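Local coordinates for protein coclaurine N-methyltransferase (Coptis japonica, PDB 6GKV) that catalyses transfer of a methyl group from S-adenosyl-L-methionine to the ring nitrogen of coclaurine and related tetrahydroisoquinolines in alkaloid biosynthesis, at residues L199-E207 with M256-F267. Residues are numbered along the deposited sequence; the frame is centred on the assembly and turned at random.
Sequences LFEHMKNYE and MIIPSASFFLYF. With SAH (S-adenosyl-L-homocysteine), chain C.
Tyr206 and Phe264 form the centre of an aromatic cluster within the Rossmann-like methyltransferase domain, completed by Phe200, Phe263 and Phe267. Phe264 drives its edge into the Tyr206 face, CE1 standing 3.3 Å above the middle of that ring with the planes at 83°. The same rim atom meets Phe200 CD2 at 3.4 Å, where the Phe200 edge turns toward the Phe264 face in an offset edge-to-face pair. The backbone sets Tyr206 CB over the centre of the Phe267 ring, a CH-pi contact 8° off the normal, and chi1 of -67°, CG anti to the carbonyl carbon, swings the tyrosine edge toward Phe267 and its face onto Phe264 CE1. Phe263 meets Tyr206 only rim to rim. Cutting Tyr206 back to an alanine is likely to open a gap between Phe264 and Phe267 and to leave Phe200 O without its hydroxyl donor.

The packing is thinner at partly exposed Glu207, whose carboxylate turns to Arg59 and Arg211. Toward the active site, Met256 SD sits obliquely 4.0 Å from His202 CE1; His202, its NE2 hydrogen-bonded to Tyr75 OH, also touches the bound N-methylheliamine. A single backbone hydrogen bond, Ile257 N to Glu201 O at 2.8 Å and in the carbonyl plane, joins the segments here. Phe200 O is gripped from opposite faces of its carbonyl plane, by Met203 N and, at 2.9 Å, by Tyr206 OH.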
ATOM      1  N   LEU A 199     -18.558  -3.695   4.524  1.00 43.44           N
ATOM      2  CA  LEU A 199     -19.227  -4.884   4.014  1.00 42.96           C
ATOM      3  C   LEU A 199     -18.204  -5.954   3.671  1.00 45.50           C
ATOM      4  O   LEU A 199     -18.412  -7.139   3.941  1.00 54.55           O
ATOM      5  CB  LEU A 199     -20.053  -4.546   2.782  1.00 45.80           C
ATOM      6  CG  LEU A 199     -20.612  -5.747   2.012  1.00 47.45           C
ATOM      7  CD1 LEU A 199     -21.761  -6.393   2.785  1.00 32.08           C
ATOM      8  CD2 LEU A 199     -21.041  -5.345   0.606  1.00 44.68           C
ATOM      9  N   PHE A 200     -17.085  -5.514   3.103  1.00 34.98           N
ATOM     10  CA  PHE A 200     -16.032  -6.394   2.586  1.00 31.28           C
ATOM     11  C   PHE A 200     -15.409  -7.284   3.629  1.00 34.13           C
ATOM     12  O   PHE A 200     -14.925  -8.372   3.302  1.00 44.61           O
ATOM     13  CB  PHE A 200     -14.916  -5.559   1.925  1.00 40.81           C
ATOM     14  CG  PHE A 200     -15.243  -5.097   0.536  1.00 41.48           C
ATOM     15  CD1 PHE A 200     -16.560  -4.878   0.147  1.00 42.29           C
ATOM     16  CD2 PHE A 200     -14.235  -4.932  -0.404  1.00 51.01           C
ATOM     17  CE1 PHE A 200     -16.871  -4.470  -1.160  1.00 52.18           C
ATOM     18  CE2 PHE A 200     -14.539  -4.530  -1.723  1.00 46.95           C
ATOM     19  CZ  PHE A 200     -15.854  -4.298  -2.097  1.00 38.26           C
ATOM     20  N   GLU A 201     -15.413  -6.820   4.882  1.00 29.55           N
ATOM     21  CA  GLU A 201     -14.929  -7.614   6.014  1.00 40.67           C
ATOM     22  C   GLU A 201     -15.599  -8.998   6.136  1.00 41.63           C
ATOM     23  O   GLU A 201     -15.051  -9.913   6.766  1.00 37.68           O
ATOM     24  CB  GLU A 201     -15.126  -6.835   7.325  1.00 41.09           C
ATOM     25  CG  GLU A 201     -14.219  -5.582   7.465  1.00 40.33           C
ATOM     26  CD  GLU A 201     -14.899  -4.295   7.028  1.00 40.31           C
ATOM     27  OE1 GLU A 201     -15.633  -4.307   6.028  1.00 41.61           O
ATOM     28  OE2 GLU A 201     -14.722  -3.264   7.713  1.00 47.28           O
ATOM     29  N   HIS A 202     -16.782  -9.128   5.535  1.00 44.55           N
ATOM     30  CA  HIS A 202     -17.567 -10.370   5.520  1.00 39.81           C
ATOM     31  C   HIS A 202     -17.380 -11.168   4.242  1.00 40.36           C
ATOM     32  O   HIS A 202     -17.870 -12.288   4.108  1.00 43.99           O
ATOM     33  CB  HIS A 202     -19.042 -10.040   5.682  1.00 37.82           C
ATOM     34  CG  HIS A 202     -19.370  -9.367   6.975  1.00 43.73           C
ATOM     35  ND1 HIS A 202     -19.064  -9.923   8.200  1.00 46.79           N
ATOM     36  CD2 HIS A 202     -19.998  -8.196   7.238  1.00 42.91           C
ATOM     37  CE1 HIS A 202     -19.483  -9.121   9.162  1.00 49.75           C
ATOM     38  NE2 HIS A 202     -20.055  -8.068   8.605  1.00 49.57           N
ATOM     39  N   MET A 203     -16.691 -10.560   3.282  1.00 42.19           N
ATOM     40  CA  MET A 203     -16.472 -11.182   1.986  1.00 39.28           C
ATOM     41  C   MET A 203     -15.125 -11.859   1.975  1.00 38.74           C
ATOM     42  O   MET A 203     -14.392 -11.774   2.947  1.00 36.32           O
ATOM     43  CB  MET A 203     -16.563 -10.150   0.865  1.00 40.38           C
ATOM     44  CG  MET A 203     -17.801  -9.288   0.936  1.00 45.55           C
ATOM     45  SD  MET A 203     -19.325 -10.223   0.676  1.00 46.50           S
ATOM     46  CE  MET A 203     -20.292  -9.714   2.098  1.00 51.73           C
ATOM     47  N   LYS A 204     -14.808 -12.521   0.865  1.00 43.29           N
ATOM     48  CA  LYS A 204     -13.550 -13.229   0.723  1.00 42.23           C
ATOM     49  C   LYS A 204     -12.864 -12.824  -0.574  1.00 47.39           C
ATOM     50  O   LYS A 204     -11.928 -12.026  -0.566  1.00 51.90           O
ATOM     51  CB  LYS A 204     -13.772 -14.742   0.749  1.00 53.45           C
ATOM     52  CG  LYS A 204     -14.392 -15.258   2.035  1.00 59.43           C
ATOM     53  CD  LYS A 204     -13.535 -14.895   3.244  1.00 59.00           C
ATOM     54  CE  LYS A 204     -14.102 -15.490   4.543  1.00 63.33           C
ATOM     55  NZ  LYS A 204     -13.523 -14.799   5.728  1.00 63.37           N
ATOM     56  N   ASN A 205     -13.339 -13.378  -1.688  1.00 41.54           N
ATOM     57  CA  ASN A 205     -12.739 -13.106  -2.988  1.00 41.65           C
ATOM     58  C   ASN A 205     -13.084 -11.709  -3.520  1.00 52.24           C
ATOM     59  O   ASN A 205     -14.081 -11.525  -4.231  1.00 47.46           O
ATOM     60  CB  ASN A 205     -13.149 -14.164  -4.010  1.00 34.34           C
ATOM     61  CG  ASN A 205     -12.388 -14.037  -5.318  1.00 46.11           C
ATOM     62  OD1 ASN A 205     -11.995 -12.942  -5.721  1.00 41.81           O
ATOM     63  ND2 ASN A 205     -12.172 -15.161  -5.990  1.00 51.94           N
ATOM     64  N   TYR A 206     -12.202 -10.754  -3.216  1.00 51.91           N
ATOM     65  CA  TYR A 206     -12.404  -9.341  -3.517  1.00 45.46           C
ATOM     66  C   TYR A 206     -12.265  -9.021  -4.997  1.00 38.52           C
ATOM     67  O   TYR A 206     -12.892  -8.093  -5.512  1.00 47.53           O
ATOM     68  CB  TYR A 206     -11.405  -8.510  -2.729  1.00 50.33           C
ATOM     69  CG  TYR A 206     -11.591  -8.521  -1.230  1.00 48.68           C
ATOM     70  CD1 TYR A 206     -12.821  -8.242  -0.660  1.00 45.72           C
ATOM     71  CD2 TYR A 206     -10.525  -8.800  -0.388  1.00 52.53           C
ATOM     72  CE1 TYR A 206     -12.982  -8.242   0.708  1.00 46.24           C
ATOM     73  CE2 TYR A 206     -10.675  -8.801   0.982  1.00 52.43           C
ATOM     74  CZ  TYR A 206     -11.905  -8.526   1.528  1.00 47.83           C
ATOM     75  OH  TYR A 206     -12.054  -8.515   2.906  1.00 44.45           O
ATOM     76  N   GLU A 207     -11.435  -9.781  -5.689  1.00 37.53           N
ATOM     77  CA  GLU A 207     -11.318  -9.604  -7.135  1.00 45.15           C
ATOM     78  C   GLU A 207     -12.677  -9.884  -7.818  1.00 44.25           C
ATOM     79  O   GLU A 207     -13.093  -9.128  -8.702  1.00 47.22           O
ATOM     80  CB  GLU A 207     -10.210 -10.512  -7.706  1.00 48.77           C
ATOM     81  CG  GLU A 207     -10.106 -10.517  -9.231  1.00 57.50           C
ATOM     82  CD  GLU A 207      -9.246 -11.658  -9.768  1.00 69.97           C
ATOM     83  OE1 GLU A 207      -8.261 -12.036  -9.105  1.00 72.79           O
ATOM     84  OE2 GLU A 207      -9.562 -12.196 -10.848  1.00 78.38           O
ATOM     85  N   MET A 256     -15.242 -13.090   9.274  1.00 41.15           N
ATOM     86  CA  MET A 256     -14.558 -11.799   9.340  1.00 52.17           C
ATOM     87  C   MET A 256     -13.134 -11.843   8.824  1.00 43.33           C
ATOM     88  O   MET A 256     -12.397 -12.797   9.089  1.00 38.11           O
ATOM     89  CB  MET A 256     -14.550 -11.268  10.776  1.00 58.82           C
ATOM     90  CG  MET A 256     -15.844 -10.579  11.179  1.00 64.95           C
ATOM     91  SD  MET A 256     -15.796  -8.837  10.722  1.00 67.63           S
ATOM     92  CE  MET A 256     -14.075  -8.559  10.997  1.00 25.82           C
ATOM     93  N   ILE A 257     -12.768 -10.803   8.083  1.00 45.74           N
ATOM     94  CA  ILE A 257     -11.384 -10.551   7.666  1.00 43.07           C
ATOM     95  C   ILE A 257     -10.961  -9.156   8.141  1.00 38.60           C
ATOM     96  O   ILE A 257     -11.750  -8.202   8.093  1.00 31.43           O
ATOM     97  CB  ILE A 257     -11.204 -10.652   6.132  1.00 47.63           C
ATOM     98  CG1 ILE A 257     -11.077 -12.103   5.688  1.00 57.94           C
ATOM     99  CG2 ILE A 257      -9.955  -9.973   5.690  1.00 36.47           C
ATOM    100  CD1 ILE A 257     -11.005 -12.250   4.181  1.00 59.86           C
ATOM    101  N   ILE A 258      -9.740  -9.053   8.661  1.00 31.25           N
ATOM    102  CA  ILE A 258      -9.170  -7.739   8.956  1.00 40.69           C
ATOM    103  C   ILE A 258      -8.144  -7.376   7.888  1.00 37.17           C
ATOM    104  O   ILE A 258      -7.031  -7.928   7.883  1.00 37.15           O
ATOM    105  CB  ILE A 258      -8.494  -7.695  10.338  1.00 47.06           C
ATOM    106  CG1 ILE A 258      -9.443  -8.247  11.398  1.00 34.61           C
ATOM    107  CG2 ILE A 258      -8.037  -6.268  10.661  1.00 42.31           C
ATOM    108  CD1 ILE A 258     -10.695  -7.412  11.580  1.00 37.87           C
ATOM    109  N   PRO A 259      -8.523  -6.482   6.958  1.00 26.73           N
ATOM    110  CA  PRO A 259      -7.556  -6.096   5.917  1.00 41.02           C
ATOM    111  C   PRO A 259      -6.479  -5.131   6.446  1.00 36.91           C
ATOM    112  O   PRO A 259      -6.664  -4.470   7.462  1.00 40.47           O
ATOM    113  CB  PRO A 259      -8.436  -5.418   4.831  1.00 26.45           C
ATOM    114  CG  PRO A 259      -9.882  -5.441   5.356  1.00 29.81           C
ATOM    115  CD  PRO A 259      -9.802  -5.743   6.845  1.00 22.35           C
ATOM    116  N   SER A 260      -5.339  -5.083   5.778  1.00 41.23           N
ATOM    117  CA  SER A 260      -4.406  -3.967   5.946  1.00 37.63           C
ATOM    118  C   SER A 260      -5.046  -2.714   5.418  1.00 34.93           C
ATOM    119  O   SER A 260      -5.964  -2.774   4.595  1.00 38.30           O
ATOM    120  CB  SER A 260      -3.112  -4.224   5.192  1.00 37.30           C
ATOM    121  OG  SER A 260      -3.443  -4.506   3.841  1.00 39.31           O
ATOM    122  N   ALA A 261      -4.552  -1.571   5.865  1.00 43.25           N
ATOM    123  CA  ALA A 261      -5.029  -0.311   5.309  1.00 39.14           C
ATOM    124  C   ALA A 261      -4.734  -0.243   3.805  1.00 33.26           C
ATOM    125  O   ALA A 261      -5.465   0.408   3.066  1.00 31.60           O
ATOM    126  CB  ALA A 261      -4.412   0.864   6.039  1.00 35.77           C
ATOM    127  N   SER A 262      -3.690  -0.946   3.363  1.00 37.42           N
ATOM    128  CA  SER A 262      -3.268  -0.972   1.949  1.00 44.85           C
ATOM    129  C   SER A 262      -3.971  -1.993   1.066  1.00 44.42           C
ATOM    130  O   SER A 262      -3.605  -2.144  -0.098  1.00 42.54           O
ATOM    131  CB  SER A 262      -1.776  -1.277   1.862  1.00 43.46           C
ATOM    132  OG  SER A 262      -1.568  -2.666   2.127  1.00 47.79           O
ATOM    133  N   PHE A 263      -4.945  -2.709   1.615  1.00 42.85           N
ATOM    134  CA  PHE A 263      -5.317  -4.019   1.065  1.00 40.79           C
ATOM    135  C   PHE A 263      -5.952  -3.951  -0.322  1.00 38.15           C
ATOM    136  O   PHE A 263      -5.581  -4.707  -1.221  1.00 46.29           O
ATOM    137  CB  PHE A 263      -6.266  -4.772   2.036  1.00 30.41           C
ATOM    138  CG  PHE A 263      -6.174  -6.277   1.914  1.00 26.49           C
ATOM    139  CD1 PHE A 263      -4.997  -6.935   2.246  1.00 32.72           C
ATOM    140  CD2 PHE A 263      -7.245  -7.027   1.467  1.00 32.83           C
ATOM    141  CE1 PHE A 263      -4.898  -8.322   2.130  1.00 40.68           C
ATOM    142  CE2 PHE A 263      -7.162  -8.426   1.340  1.00 29.80           C
ATOM    143  CZ  PHE A 263      -5.996  -9.070   1.653  1.00 35.28           C
ATOM    144  N   PHE A 264      -6.885  -3.032  -0.508  1.00 37.28           N
ATOM    145  CA  PHE A 264      -7.632  -2.998  -1.740  1.00 38.45           C
ATOM    146  C   PHE A 264      -6.883  -2.255  -2.818  1.00 45.95           C
ATOM    147  O   PHE A 264      -7.303  -2.236  -3.968  1.00 46.12           O
ATOM    148  CB  PHE A 264      -9.002  -2.412  -1.472  1.00 42.73           C
ATOM    149  CG  PHE A 264      -9.777  -3.220  -0.482  1.00 37.87           C
ATOM    150  CD1 PHE A 264     -10.163  -4.512  -0.794  1.00 49.88           C
ATOM    151  CD2 PHE A 264     -10.080  -2.720   0.773  1.00 38.23           C
ATOM    152  CE1 PHE A 264     -10.864  -5.301   0.124  1.00 53.61           C
ATOM    153  CE2 PHE A 264     -10.779  -3.494   1.691  1.00 52.11           C
ATOM    154  CZ  PHE A 264     -11.167  -4.792   1.367  1.00 51.99           C
ATOM    155  N   LEU A 265      -5.732  -1.694  -2.452  1.00 46.36           N
ATOM    156  CA  LEU A 265      -4.792  -1.199  -3.434  1.00 46.26           C
ATOM    157  C   LEU A 265      -4.344  -2.359  -4.326  1.00 48.68           C
ATOM    158  O   LEU A 265      -3.800  -2.150  -5.419  1.00 41.70           O
ATOM    159  CB  LEU A 265      -3.578  -0.542  -2.757  1.00 47.05           C
ATOM    160  CG  LEU A 265      -3.843   0.681  -1.853  1.00 48.60           C
ATOM    161  CD1 LEU A 265      -2.552   1.263  -1.314  1.00 32.83           C
ATOM    162  CD2 LEU A 265      -4.666   1.772  -2.554  1.00 41.64           C
ATOM    163  N   TYR A 266      -4.563  -3.584  -3.848  1.00 43.63           N
ATOM    164  CA  TYR A 266      -4.065  -4.769  -4.541  1.00 39.54           C
ATOM    165  C   TYR A 266      -5.166  -5.433  -5.341  1.00 37.76           C
ATOM    166  O   TYR A 266      -4.973  -6.511  -5.902  1.00 35.22           O
ATOM    167  CB  TYR A 266      -3.468  -5.762  -3.546  1.00 39.33           C
ATOM    168  CG  TYR A 266      -2.123  -5.349  -2.974  1.00 41.68           C
ATOM    169  CD1 TYR A 266      -0.956  -5.447  -3.746  1.00 39.17           C
ATOM    170  CD2 TYR A 266      -2.013  -4.876  -1.676  1.00 43.01           C
ATOM    171  CE1 TYR A 266       0.273  -5.074  -3.251  1.00 31.39           C
ATOM    172  CE2 TYR A 266      -0.758  -4.496  -1.145  1.00 43.47           C
ATOM    173  CZ  TYR A 266       0.375  -4.606  -1.942  1.00 42.09           C
ATOM    174  OH  TYR A 266       1.609  -4.251  -1.441  1.00 42.59           O
ATOM    175  N   PHE A 267      -6.325  -4.785  -5.372  1.00 32.57           N
ATOM    176  CA  PHE A 267      -7.494  -5.310  -6.070  1.00 37.89           C
ATOM    177  C   PHE A 267      -8.030  -4.230  -7.023  1.00 43.88           C
ATOM    178  O   PHE A 267      -9.100  -3.646  -6.811  1.00 40.70           O
ATOM    179  CB  PHE A 267      -8.561  -5.778  -5.059  1.00 38.92           C
ATOM    180  CG  PHE A 267      -8.189  -7.062  -4.348  1.00 33.69           C
ATOM    181  CD1 PHE A 267      -8.376  -8.305  -4.972  1.00 38.54           C
ATOM    182  CD2 PHE A 267      -7.651  -7.030  -3.074  1.00 26.03           C
ATOM    183  CE1 PHE A 267      -8.018  -9.491  -4.337  1.00 36.90           C
ATOM    184  CE2 PHE A 267      -7.259  -8.201  -2.438  1.00 31.65           C
ATOM    185  CZ  PHE A 267      -7.457  -9.442  -3.064  1.00 36.42           C
TER
HETATM  186  N   SAH C 501     -23.494  -0.353   6.159  1.00 52.43           N
HETATM  187  CA  SAH C 501     -24.305  -0.344   7.368  1.00 58.27           C
HETATM  188  CB  SAH C 501     -24.094  -1.617   8.175  1.00 61.14           C
HETATM  189  CG  SAH C 501     -22.692  -2.219   8.117  1.00 62.33           C
HETATM  190  SD  SAH C 501     -22.647  -3.844   8.923  1.00 71.02           S
HETATM  191  C   SAH C 501     -24.000   0.862   8.243  1.00 56.36           C
HETATM  192  O   SAH C 501     -22.963   1.489   8.029  1.00 58.08           O
HETATM  193  OXT SAH C 501     -24.763   1.216   9.159  1.00 51.87           O
HETATM  194  C5' SAH C 501     -22.592  -4.754   7.354  1.00 53.42           C
HETATM  195  C4' SAH C 501     -23.870  -4.653   6.513  1.00 68.55           C
HETATM  196  O4' SAH C 501     -23.749  -5.433   5.333  1.00 70.32           O
HETATM  197  C3' SAH C 501     -25.101  -5.167   7.247  1.00 76.99           C
HETATM  198  O3' SAH C 501     -26.203  -4.370   6.894  1.00 82.08           O
HETATM  199  C2' SAH C 501     -25.352  -6.545   6.687  1.00 71.42           C
HETATM  200  O2' SAH C 501     -26.736  -6.793   6.695  1.00 71.09           O
HETATM  201  C1' SAH C 501     -24.779  -6.413   5.277  1.00 67.04           C
HETATM  202  N9  SAH C 501     -24.277  -7.691   4.724  1.00 62.24           N
HETATM  203  C8  SAH C 501     -23.386  -8.580   5.288  1.00 66.04           C
HETATM  204  N7  SAH C 501     -23.212  -9.618   4.430  1.00 65.32           N
HETATM  205  C5  SAH C 501     -23.981  -9.405   3.325  1.00 60.28           C
HETATM  206  C6  SAH C 501     -24.196 -10.138   2.152  1.00 69.53           C
HETATM  207  N6  SAH C 501     -23.580 -11.305   1.943  1.00 75.98           N
HETATM  208  N1  SAH C 501     -25.065  -9.644   1.196  1.00 67.44           N
HETATM  209  C2  SAH C 501     -25.719  -8.442   1.405  1.00 60.64           C
HETATM  210  N3  SAH C 501     -25.502  -7.723   2.563  1.00 50.05           N
HETATM  211  C4  SAH C 501     -24.651  -8.201   3.506  1.00 51.24           C